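Side-chain contacts in alanine glyoxylate transaminase (Thermococcus litoralis, PDB 2ZC0), which probably transfers the amino group of alanine to glyoxylate, using pyridoxal 5'-phosphate as cofactor: residues R312-K317 and E388-G393; I37-G42 and I392-L397; K317-H322 and M335-F340; N352-M355 and V361-P364. One frame throughout, in Å; residues are numbered along the deposited sequence.

Interaction 1. Residues R312-K317 and E388-G393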
loop_
_atom_site.group_PDB
_atom_site.type_symbol
_atom_site.label_atom_id
_atom_site.label_comp_id
_atom_site.label_asym_id
_atom_site.label_seq_id
_atom_site.Cartn_x
_atom_site.Cartn_y
_atom_site.Cartn_z
ATOM N N ARG A 312 32.258 -14.701 -28.050
ATOM C CA ARG A 312 30.905 -15.015 -28.485
ATOM C C ARG A 312 30.960 -16.125 -29.539
ATOM O O ARG A 312 30.189 -17.085 -29.484
ATOM C CB ARG A 312 30.246 -13.756 -29.071
ATOM C CG ARG A 312 28.755 -13.872 -29.418
ATOM C CD ARG A 312 28.507 -14.712 -30.671
ATOM N NE ARG A 312 29.216 -14.198 -31.843
ATOM C CZ ARG A 312 28.744 -13.284 -32.689
ATOM N NH1 ARG A 312 27.538 -12.757 -32.515
ATOM N NH2 ARG A 312 29.487 -12.898 -33.722
ATOM N N ASP A 313 31.877 -15.990 -30.493
ATOM C CA ASP A 313 32.019 -16.986 -31.552
ATOM C C ASP A 313 32.600 -18.287 -31.008
ATOM O O ASP A 313 32.158 -19.371 -31.383
ATOM C CB ASP A 313 32.913 -16.454 -32.675
ATOM C CG ASP A 313 32.414 -15.150 -33.243
ATOM O OD1 ASP A 313 31.192 -15.027 -33.470
ATOM O OD2 ASP A 313 33.239 -14.246 -33.474
ATOM N N ILE A 314 33.586 -18.166 -30.122
ATOM C CA ILE A 314 34.232 -19.320 -29.505
ATOM C C ILE A 314 33.246 -20.180 -28.721
ATOM O O ILE A 314 33.278 -21.406 -28.825
ATOM C CB ILE A 314 35.399 -18.883 -28.567
ATOM C CG1 ILE A 314 36.562 -18.325 -29.391
ATOM C CG2 ILE A 314 35.898 -20.061 -27.748
ATOM C CD1 ILE A 314 37.732 -17.830 -28.553
ATOM N N MET A 315 32.362 -19.557 -27.942
ATOM C CA MET A 315 31.392 -20.337 -27.168
ATOM C C MET A 315 30.395 -21.011 -28.098
ATOM O O MET A 315 29.979 -22.141 -27.858
ATOM C CB MET A 315 30.642 -19.468 -26.156
ATOM C CG MET A 315 29.586 -20.265 -25.373
ATOM S SD MET A 315 28.876 -19.429 -23.932
ATOM C CE MET A 315 30.231 -19.566 -22.782
ATOM N N LEU A 316 30.008 -20.309 -29.159
ATOM C CA LEU A 316 29.077 -20.875 -30.126
ATOM C C LEU A 316 29.769 -21.987 -30.913
ATOM O O LEU A 316 29.139 -22.987 -31.249
ATOM C CB LEU A 316 28.572 -19.795 -31.082
ATOM C CG LEU A 316 27.645 -18.757 -30.448
ATOM C CD1 LEU A 316 27.145 -17.822 -31.535
ATOM C CD2 LEU A 316 26.474 -19.447 -29.754
ATOM N N LYS A 317 31.063 -21.812 -31.200
ATOM C CA LYS A 317 31.829 -22.830 -31.924
ATOM C C LYS A 317 31.898 -24.100 -31.084
ATOM O O LYS A 317 31.650 -25.198 -31.570
ATOM C CB LYS A 317 33.274 -22.382 -32.193
ATOM C CG LYS A 317 33.519 -21.572 -33.459
ATOM C CD LYS A 317 35.011 -21.644 -33.842
ATOM C CE LYS A 317 35.535 -20.329 -34.419
ATOM N NZ LYS A 317 35.602 -19.240 -33.396
ATOM N N GLU A 388 40.353 -19.165 -23.288
ATOM C CA GLU A 388 40.774 -20.523 -22.957
ATOM C C GLU A 388 39.741 -21.312 -22.132
ATOM O O GLU A 388 39.429 -22.461 -22.457
ATOM C CB GLU A 388 42.106 -20.430 -22.194
ATOM C CG GLU A 388 43.087 -21.590 -22.360
ATOM C CD GLU A 388 42.792 -22.767 -21.447
ATOM O OE1 GLU A 388 42.430 -22.539 -20.267
ATOM O OE2 GLU A 388 42.940 -23.921 -21.908
ATOM N N GLU A 389 39.219 -20.693 -21.071
ATOM C CA GLU A 389 38.246 -21.336 -20.185
ATOM C C GLU A 389 36.932 -21.736 -20.849
ATOM O O GLU A 389 36.346 -22.766 -20.510
ATOM C CB GLU A 389 37.925 -20.429 -18.993
ATOM C CG GLU A 389 39.051 -20.248 -17.992
ATOM C CD GLU A 389 38.643 -19.379 -16.807
ATOM O OE1 GLU A 389 38.282 -18.199 -17.023
ATOM O OE2 GLU A 389 38.683 -19.875 -15.659
ATOM N N ILE A 390 36.461 -20.922 -21.785
ATOM C CA ILE A 390 35.198 -21.215 -22.451
ATOM C C ILE A 390 35.104 -22.629 -23.039
ATOM O O ILE A 390 34.194 -23.376 -22.700
ATOM C CB ILE A 390 34.898 -20.165 -23.542
ATOM C CG1 ILE A 390 34.730 -18.794 -22.889
ATOM C CG2 ILE A 390 33.648 -20.546 -24.309
ATOM C CD1 ILE A 390 34.506 -17.662 -23.875
ATOM N N PRO A 391 36.048 -23.021 -23.915
ATOM C CA PRO A 391 35.983 -24.372 -24.496
ATOM C C PRO A 391 36.004 -25.466 -23.435
ATOM O O PRO A 391 35.228 -26.420 -23.493
ATOM C CB PRO A 391 37.215 -24.419 -25.396
ATOM C CG PRO A 391 37.389 -22.969 -25.798
ATOM C CD PRO A 391 37.175 -22.261 -24.488
ATOM N N ILE A 392 36.897 -25.320 -22.464
ATOM C CA ILE A 392 37.010 -26.297 -21.389
ATOM C C ILE A 392 35.685 -26.379 -20.640
ATOM O O ILE A 392 35.186 -27.472 -20.368
ATOM C CB ILE A 392 38.143 -25.905 -20.412
ATOM C CG1 ILE A 392 39.476 -25.867 -21.160
ATOM C CG2 ILE A 392 38.222 -26.905 -19.271
ATOM C CD1 ILE A 392 40.626 -25.352 -20.332
ATOM N N GLY A 393 35.114 -25.216 -20.324
ATOM C CA GLY A 393 33.845 -25.165 -19.616
ATOM C C GLY A 393 32.711 -25.817 -20.383
ATOM O O GLY A 393 31.934 -26.586 -19.815
#
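Ile390 pushes its CG2 methyl into a notch shaped by Met315. The methyl lies 3.6 Å from Met315 CA and 3.7 Å from Met315 CB. The end of the methionine closes the notch, with Met315 CE 3.9 Å from Ile390 CG2. Met315 runs extended from its backbone and bends only at its last torsion (chi3 -75°), which turns CE back over the isoleucine methyl. The two side chains cross at about a right angle. A second bump lies beside the first: Ile314 CG2 rests on the rim of the Pro391 ring, 3.8 Å from Pro391 CG. Ile314 CG2 also lies 4.1 Å from Ile390 CG2, which joins the two fits into one patch. The helix segments 312-317 and 389-393 run in nearly the same direction, their axes 20° apart and 9.1 Å at closest approach. The contact joins the second half of helix 295-322 to the start of helix 389-404, and Phe382 also touches Met315. Arg312, on another side of its helix, grips Asp313 OD1 with NE and NH2 and forms a salt bridge to Glu223. The interface itself is apolar, so its hold comes from shape and dispersion.

Interaction 2. Residues I37-G42 and I392-L397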
loop_
_atom_site.group_PDB
_atom_site.type_symbol
_atom_site.label_atom_id
_atom_site.label_comp_id
_atom_site.label_asym_id
_atom_site.label_seq_id
_atom_site.Cartn_x
_atom_site.Cartn_y
_atom_site.Cartn_z
ATOM N N ILE A 37 35.514 -22.892 -12.995
ATOM C CA ILE A 37 35.378 -22.098 -14.213
ATOM C C ILE A 37 33.950 -21.552 -14.198
ATOM O O ILE A 37 32.986 -22.319 -14.126
ATOM C CB ILE A 37 35.611 -22.971 -15.442
ATOM N N SER A 38 33.817 -20.232 -14.260
ATOM C CA SER A 38 32.501 -19.606 -14.213
ATOM C C SER A 38 31.905 -19.110 -15.528
ATOM O O SER A 38 32.537 -18.372 -16.290
ATOM C CB SER A 38 32.505 -18.440 -13.220
ATOM O OG SER A 38 31.204 -17.891 -13.101
ATOM N N LEU A 39 30.661 -19.518 -15.752
ATOM C CA LEU A 39 29.876 -19.154 -16.923
ATOM C C LEU A 39 28.552 -18.626 -16.369
ATOM O O LEU A 39 27.504 -18.764 -16.994
ATOM C CB LEU A 39 29.615 -20.399 -17.785
ATOM C CG LEU A 39 30.598 -20.826 -18.886
ATOM C CD1 LEU A 39 32.031 -20.706 -18.434
ATOM C CD2 LEU A 39 30.275 -22.260 -19.297
ATOM N N ALA A 40 28.607 -18.013 -15.192
ATOM C CA ALA A 40 27.400 -17.523 -14.543
ATOM C C ALA A 40 27.207 -16.012 -14.521
ATOM O O ALA A 40 26.543 -15.446 -15.392
ATOM C CB ALA A 40 27.337 -18.071 -13.121
ATOM N N ALA A 41 27.770 -15.369 -13.503
ATOM C CA ALA A 41 27.661 -13.922 -13.325
ATOM C C ALA A 41 27.770 -13.131 -14.616
ATOM O O ALA A 41 28.472 -13.515 -15.543
ATOM C CB ALA A 41 28.715 -13.446 -12.350
ATOM N N GLY A 42 27.065 -12.008 -14.661
ATOM C CA GLY A 42 27.086 -11.172 -15.841
ATOM C C GLY A 42 28.119 -10.058 -15.818
ATOM O O GLY A 42 27.813 -8.908 -16.138
ATOM N N ILE A 392 36.897 -25.320 -22.464
ATOM C CA ILE A 392 37.010 -26.297 -21.389
ATOM C C ILE A 392 35.685 -26.379 -20.640
ATOM O O ILE A 392 35.186 -27.472 -20.368
ATOM C CB ILE A 392 38.143 -25.905 -20.412
ATOM C CG1 ILE A 392 39.476 -25.867 -21.160
ATOM C CG2 ILE A 392 38.222 -26.905 -19.271
ATOM C CD1 ILE A 392 40.626 -25.352 -20.332
ATOM N N GLY A 393 35.114 -25.216 -20.324
ATOM C CA GLY A 393 33.845 -25.165 -19.616
ATOM C C GLY A 393 32.711 -25.817 -20.383
ATOM O O GLY A 393 31.934 -26.586 -19.815
ATOM N N ILE A 394 32.593 -25.510 -21.671
ATOM C CA ILE A 394 31.534 -26.112 -22.472
ATOM C C ILE A 394 31.754 -27.616 -22.679
ATOM O O ILE A 394 30.787 -28.362 -22.827
ATOM C CB ILE A 394 31.389 -25.420 -23.854
ATOM C CG1 ILE A 394 30.609 -24.114 -23.704
ATOM C CG2 ILE A 394 30.675 -26.334 -24.839
ATOM C CD1 ILE A 394 31.482 -22.936 -23.408
ATOM N N LYS A 395 33.011 -28.062 -22.697
ATOM C CA LYS A 395 33.289 -29.495 -22.869
ATOM C C LYS A 395 32.815 -30.254 -21.637
ATOM O O LYS A 395 32.122 -31.268 -21.746
ATOM C CB LYS A 395 34.789 -29.746 -23.096
ATOM C CG LYS A 395 35.254 -29.462 -24.518
ATOM C CD LYS A 395 36.778 -29.503 -24.662
ATOM C CE LYS A 395 37.205 -28.993 -26.035
ATOM N NZ LYS A 395 38.679 -28.808 -26.129
ATOM N N LYS A 396 33.192 -29.751 -20.466
ATOM C CA LYS A 396 32.795 -30.356 -19.198
ATOM C C LYS A 396 31.277 -30.371 -19.130
ATOM O O LYS A 396 30.674 -31.323 -18.634
ATOM C CB LYS A 396 33.350 -29.541 -18.024
ATOM C CG LYS A 396 34.837 -29.711 -17.784
ATOM C CD LYS A 396 35.333 -28.763 -16.706
ATOM C CE LYS A 396 36.668 -29.226 -16.124
ATOM N NZ LYS A 396 36.505 -30.441 -15.265
ATOM N N LEU A 397 30.666 -29.305 -19.635
ATOM C CA LEU A 397 29.214 -29.183 -19.642
ATOM C C LEU A 397 28.620 -30.264 -20.536
ATOM O O LEU A 397 27.596 -30.867 -20.208
ATOM C CB LEU A 397 28.819 -27.785 -20.148
ATOM C CG LEU A 397 27.360 -27.426 -20.461
ATOM C CD1 LEU A 397 26.989 -27.941 -21.833
ATOM C CD2 LEU A 397 26.430 -27.985 -19.397
#
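Leu39 and Ile394 make the apolar part of this contact. The nearest methyls are Leu39 CD2 and Ile394 CD1, 4.3 Å apart, a loose van der Waals approach. The base of Ile394 does not point straight at the 37-42 segment. Its chi2 of 89° swings CD1 out of the extended line of the chain and brings it nearer to Leu39. Around the pair, Met315 of helix 295-322 touches both side chains, and Val360, Val362 and Pro385 also pack on Leu39.

The second kind of contact is between side chain and backbone. Leu39 CD2 lies 4.4 Å from Gly393 C, the carbonyl carbon. Gly393 has no side chain, so the leucine can settle against the bare helix backbone there.

Polar bonds stay within each segment or go to other partners. Ala40 N donates a weak bond of 3.3 Å to Ser38 OG. The helix keeps its own backbone bonds, such as Leu397 N to Gly393 O at 3.0 Å. Lys396 NZ forms a salt bridge to Glu358.

The contact thus sets the short strand of the chain's N-terminal part against the C-terminal helix 389-404. It is buried and apolar, and it depends on packing with its neighbours more than on one tight pair.

Interaction 3. Residues K317-H322 and M335-F340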
loop_
_atom_site.group_PDB
_atom_site.type_symbol
_atom_site.label_atom_id
_atom_site.label_comp_id
_atom_site.label_asym_id
_atom_site.label_seq_id
_atom_site.Cartn_x
_atom_site.Cartn_y
_atom_site.Cartn_z
ATOM N N LYS A 317 31.063 -21.812 -31.200
ATOM C CA LYS A 317 31.829 -22.830 -31.924
ATOM C C LYS A 317 31.898 -24.100 -31.084
ATOM O O LYS A 317 31.650 -25.198 -31.570
ATOM C CB LYS A 317 33.274 -22.382 -32.193
ATOM C CG LYS A 317 33.519 -21.572 -33.459
ATOM C CD LYS A 317 35.011 -21.644 -33.842
ATOM C CE LYS A 317 35.535 -20.329 -34.419
ATOM N NZ LYS A 317 35.602 -19.240 -33.396
ATOM N N ALA A 318 32.262 -23.932 -29.821
ATOM C CA ALA A 318 32.382 -25.049 -28.906
ATOM C C ALA A 318 31.053 -25.771 -28.736
ATOM O O ALA A 318 31.005 -26.995 -28.752
ATOM C CB ALA A 318 32.891 -24.562 -27.561
ATOM N N LEU A 319 29.976 -25.007 -28.583
ATOM C CA LEU A 319 28.654 -25.590 -28.396
ATOM C C LEU A 319 28.189 -26.391 -29.603
ATOM O O LEU A 319 27.774 -27.543 -29.468
ATOM C CB LEU A 319 27.628 -24.495 -28.079
ATOM C CG LEU A 319 27.546 -24.009 -26.625
ATOM C CD1 LEU A 319 26.746 -22.727 -26.556
ATOM C CD2 LEU A 319 26.913 -25.087 -25.753
ATOM N N GLU A 320 28.263 -25.780 -30.780
ATOM C CA GLU A 320 27.833 -26.433 -32.011
ATOM C C GLU A 320 28.703 -27.649 -32.329
ATOM O O GLU A 320 28.255 -28.593 -32.981
ATOM C CB GLU A 320 27.867 -25.427 -33.164
ATOM C CG GLU A 320 26.652 -25.497 -34.079
ATOM C CD GLU A 320 26.118 -24.117 -34.450
ATOM O OE1 GLU A 320 26.937 -23.228 -34.784
ATOM O OE2 GLU A 320 24.879 -23.925 -34.416
ATOM N N ASN A 321 29.941 -27.622 -31.843
ATOM C CA ASN A 321 30.890 -28.708 -32.055
ATOM C C ASN A 321 30.694 -29.882 -31.092
ATOM O O ASN A 321 30.827 -31.040 -31.488
ATOM C CB ASN A 321 32.321 -28.173 -31.930
ATOM C CG ASN A 321 33.366 -29.268 -32.008
ATOM O OD1 ASN A 321 33.071 -30.396 -32.413
ATOM N ND2 ASN A 321 34.604 -28.940 -31.621
ATOM N N HIS A 322 30.367 -29.586 -29.837
ATOM C CA HIS A 322 30.185 -30.635 -28.839
ATOM C C HIS A 322 28.732 -30.946 -28.471
ATOM O O HIS A 322 28.455 -32.008 -27.914
ATOM C CB HIS A 322 30.992 -30.303 -27.582
ATOM C CG HIS A 322 32.453 -30.095 -27.846
ATOM N ND1 HIS A 322 33.440 -30.639 -27.051
ATOM C CD2 HIS A 322 33.092 -29.401 -28.817
ATOM C CE1 HIS A 322 34.624 -30.289 -27.524
ATOM N NE2 HIS A 322 34.441 -29.538 -28.594
ATOM N N MET A 335 25.961 -10.837 -23.889
ATOM C CA MET A 335 27.026 -11.626 -23.276
ATOM C C MET A 335 26.528 -12.975 -22.771
ATOM O O MET A 335 27.297 -13.773 -22.236
ATOM C CB MET A 335 27.636 -10.828 -22.113
ATOM C CG MET A 335 26.603 -10.236 -21.169
ATOM S SD MET A 335 27.315 -9.309 -19.787
ATOM C CE MET A 335 27.013 -10.415 -18.581
ATOM N N PHE A 336 25.240 -13.229 -22.935
ATOM C CA PHE A 336 24.690 -14.487 -22.479
ATOM C C PHE A 336 24.247 -15.336 -23.653
ATOM O O PHE A 336 24.063 -14.841 -24.767
ATOM C CB PHE A 336 23.484 -14.257 -21.565
ATOM C CG PHE A 336 23.803 -13.492 -20.310
ATOM C CD1 PHE A 336 23.365 -12.179 -20.151
ATOM C CD2 PHE A 336 24.530 -14.089 -19.282
ATOM C CE1 PHE A 336 23.639 -11.471 -18.988
ATOM C CE2 PHE A 336 24.809 -13.390 -18.115
ATOM C CZ PHE A 336 24.363 -12.078 -17.962
ATOM N N VAL A 337 24.094 -16.625 -23.377
ATOM C CA VAL A 337 23.624 -17.602 -24.342
ATOM C C VAL A 337 22.713 -18.485 -23.509
ATOM O O VAL A 337 23.091 -18.899 -22.414
ATOM C CB VAL A 337 24.775 -18.472 -24.907
ATOM C CG1 VAL A 337 24.198 -19.639 -25.726
ATOM C CG2 VAL A 337 25.696 -17.622 -25.775
ATOM N N MET A 338 21.502 -18.737 -23.985
ATOM C CA MET A 338 20.608 -19.609 -23.242
ATOM C C MET A 338 20.682 -20.985 -23.869
ATOM O O MET A 338 20.342 -21.170 -25.040
ATOM C CB MET A 338 19.155 -19.130 -23.284
ATOM C CG MET A 338 18.237 -19.937 -22.367
ATOM S SD MET A 338 18.512 -19.539 -20.582
ATOM C CE MET A 338 17.129 -18.481 -20.290
ATOM N N PHE A 339 21.144 -21.937 -23.070
ATOM C CA PHE A 339 21.279 -23.331 -23.464
ATOM C C PHE A 339 20.060 -24.075 -22.937
ATOM O O PHE A 339 19.572 -23.785 -21.847
ATOM C CB PHE A 339 22.535 -23.922 -22.829
ATOM C CG PHE A 339 22.771 -25.362 -23.177
ATOM C CD1 PHE A 339 23.347 -25.710 -24.398
ATOM C CD2 PHE A 339 22.425 -26.372 -22.285
ATOM C CE1 PHE A 339 23.576 -27.038 -24.721
ATOM C CE2 PHE A 339 22.650 -27.710 -22.601
ATOM C CZ PHE A 339 23.229 -28.041 -23.823
ATOM N N PHE A 340 19.575 -25.039 -23.704
ATOM C CA PHE A 340 18.410 -25.799 -23.289
ATOM C C PHE A 340 18.711 -27.284 -23.166
ATOM O O PHE A 340 19.317 -27.879 -24.058
ATOM C CB PHE A 340 17.273 -25.595 -24.289
ATOM C CG PHE A 340 16.696 -24.210 -24.274
ATOM C CD1 PHE A 340 15.636 -23.892 -23.430
ATOM C CD2 PHE A 340 17.213 -23.218 -25.105
ATOM C CE1 PHE A 340 15.099 -22.614 -23.416
ATOM C CE2 PHE A 340 16.678 -21.932 -25.094
ATOM C CZ PHE A 340 15.620 -21.633 -24.249
#
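Leu319 CD2 meets the Phe339 ring obliquely, nearest Phe339 CD1 at 3.9 Å and 4.0 Å from Phe339 CE1. The ring also meets that of Tyr401 from helix 389-404, with the planes at about 75°. Phe336 carries a second flat group, which has Met335 CG on one face, 3.8 Å above the plane and offset toward the rim. Phe336 lies on the same strand and touches Asn186 and Tyr217, two residues of the cofactor pocket.

Strand 336-340 pairs antiparallel with strand 377-381. Helix 295-322 packs on this two-stranded sheet, in a region that matches the small domain of class I aminotransferases. Val337 and Phe339 are the strand residues that face the helix.

The other methyl of Leu319 serves Val337. Leu319 CD1 and Val337 CG1 approach tip to tip at 4.1 Å. With CG1 anti to the backbone nitrogen (chi1 170°), that methyl of the valine is the one that meets the leucine. Leu319 thus spreads its two methyls over two strand residues, one branch for each. Ile394 of helix 389-404 packs on the same leucine and also touches Ala318.

Interaction 4. Residues N352-M355 and V361-P364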
loop_
_atom_site.group_PDB
_atom_site.type_symbol
_atom_site.label_atom_id
_atom_site.label_comp_id
_atom_site.label_asym_id
_atom_site.label_seq_id
_atom_site.Cartn_x
_atom_site.Cartn_y
_atom_site.Cartn_z
ATOM N N ASN A 352 23.721 -27.585 -10.259
ATOM C CA ASN A 352 24.402 -27.964 -9.020
ATOM C C ASN A 352 25.362 -29.116 -9.281
ATOM O O ASN A 352 26.512 -29.093 -8.849
ATOM C CB ASN A 352 23.393 -28.392 -7.950
ATOM C CG ASN A 352 22.638 -27.219 -7.352
ATOM O OD1 ASN A 352 23.227 -26.336 -6.731
ATOM N ND2 ASN A 352 21.322 -27.209 -7.533
ATOM N N GLU A 353 24.882 -30.124 -9.998
ATOM C CA GLU A 353 25.699 -31.283 -10.309
ATOM C C GLU A 353 26.906 -30.883 -11.147
ATOM O O GLU A 353 27.990 -31.443 -10.988
ATOM C CB GLU A 353 24.868 -32.326 -11.053
ATOM C CG GLU A 353 25.294 -33.759 -10.778
ATOM C CD GLU A 353 24.356 -34.770 -11.411
ATOM O OE1 GLU A 353 23.123 -34.592 -11.284
ATOM O OE2 GLU A 353 24.848 -35.745 -12.027
ATOM N N LEU A 354 26.722 -29.903 -12.029
ATOM C CA LEU A 354 27.803 -29.439 -12.893
ATOM C C LEU A 354 28.873 -28.764 -12.040
ATOM O O LEU A 354 30.071 -29.004 -12.210
ATOM C CB LEU A 354 27.265 -28.433 -13.922
ATOM C CG LEU A 354 27.939 -28.292 -15.295
ATOM C CD1 LEU A 354 27.514 -26.975 -15.926
ATOM C CD2 LEU A 354 29.447 -28.337 -15.161
ATOM N N MET A 355 28.417 -27.920 -11.120
ATOM C CA MET A 355 29.300 -27.181 -10.232
ATOM C C MET A 355 30.048 -28.114 -9.284
ATOM O O MET A 355 31.192 -27.850 -8.916
ATOM C CB MET A 355 28.485 -26.165 -9.428
ATOM C CG MET A 355 29.320 -25.105 -8.734
ATOM S SD MET A 355 28.331 -23.786 -7.992
ATOM C CE MET A 355 29.122 -23.623 -6.400
ATOM N N VAL A 361 30.526 -23.239 -13.240
ATOM C CA VAL A 361 29.328 -22.559 -12.762
ATOM C C VAL A 361 28.456 -21.943 -13.854
ATOM O O VAL A 361 28.946 -21.207 -14.704
ATOM C CB VAL A 361 29.685 -21.416 -11.775
ATOM C CG1 VAL A 361 28.430 -20.867 -11.164
ATOM C CG2 VAL A 361 30.640 -21.917 -10.703
ATOM N N VAL A 362 27.160 -22.236 -13.806
ATOM C CA VAL A 362 26.192 -21.701 -14.758
ATOM C C VAL A 362 24.965 -21.253 -13.950
ATOM O O VAL A 362 24.900 -21.510 -12.746
ATOM C CB VAL A 362 25.742 -22.778 -15.787
ATOM C CG1 VAL A 362 26.937 -23.270 -16.609
ATOM C CG2 VAL A 362 25.090 -23.932 -15.059
ATOM N N VAL A 363 24.001 -20.596 -14.600
ATOM C CA VAL A 363 22.784 -20.137 -13.913
ATOM C C VAL A 363 21.531 -20.919 -14.349
ATOM O O VAL A 363 21.222 -20.989 -15.532
ATOM C CB VAL A 363 22.525 -18.617 -14.161
ATOM C CG1 VAL A 363 21.285 -18.181 -13.420
ATOM C CG2 VAL A 363 23.719 -17.795 -13.704
ATOM N N PRO A 364 20.787 -21.483 -13.382
ATOM C CA PRO A 364 19.557 -22.282 -13.492
ATOM C C PRO A 364 18.508 -21.963 -14.572
ATOM O O PRO A 364 17.732 -22.854 -14.961
ATOM C CB PRO A 364 18.979 -22.209 -12.082
ATOM C CG PRO A 364 20.215 -22.248 -11.241
ATOM C CD PRO A 364 21.151 -21.298 -11.962
#
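The return from helix 347-357 into the short strand 360-361 is packed by Leu354 and Met355 on the helix against Val361 and Val362. The strand pairs in parallel with strand 37-38, through backbone bonds of Val361 to Ile37 and Leu39.

Leu354 CD1 comes up to both methyls of Val362. It is 3.8 Å from Val362 CG1 and 4.0 Å from Val362 CG2, so it sits at the fork of the valine. The two side chains cross at about a right angle. Leu354 itself is backed by Leu397 and Leu400 of helix 389-404.

Met355 makes a different fit. It lies alongside Val361, pointing the same way. Val361 CG2 touches the middle of the methionine, 4.0 Å from both Met355 CG and Met355 SD. The start of the Val361 side chain heads away from the helix. It is the CG2 branch, anti to the carbonyl carbon, that touches the methionine chain. Here the two backbones are close, with Met355 CA and Val361 CA 5.3 Å apart.

Both pairs bring together only carbon and thioether sulfur. They imply that van der Waals packing, mostly buried, holds the helix end against the chain that follows it.

Overall arrangement
Interactions 1, 2 and 3 meet at Met315. Its CE lies 3.6 Å from Ile394 CD1 of interaction 2, and its SD lies 4.1 Å from Val337 CG2 of interaction 3. The centre of interaction 1 is about 9 Å from that of interaction 2 and about 8 Å from that of interaction 3. Interaction 2 joins interaction 4 through strand pairing, with a probable hydrogen bond from Leu39 N to Val361 O at 2.6 Å. Interactions 3 and 4 do not touch; their nearest atoms are about 6 Å apart. All four lie away from the annotated sites. The side chain of Val337 is about 14 Å from a bound 4'-deoxy-4'-aminopyridoxal-5'-phosphate.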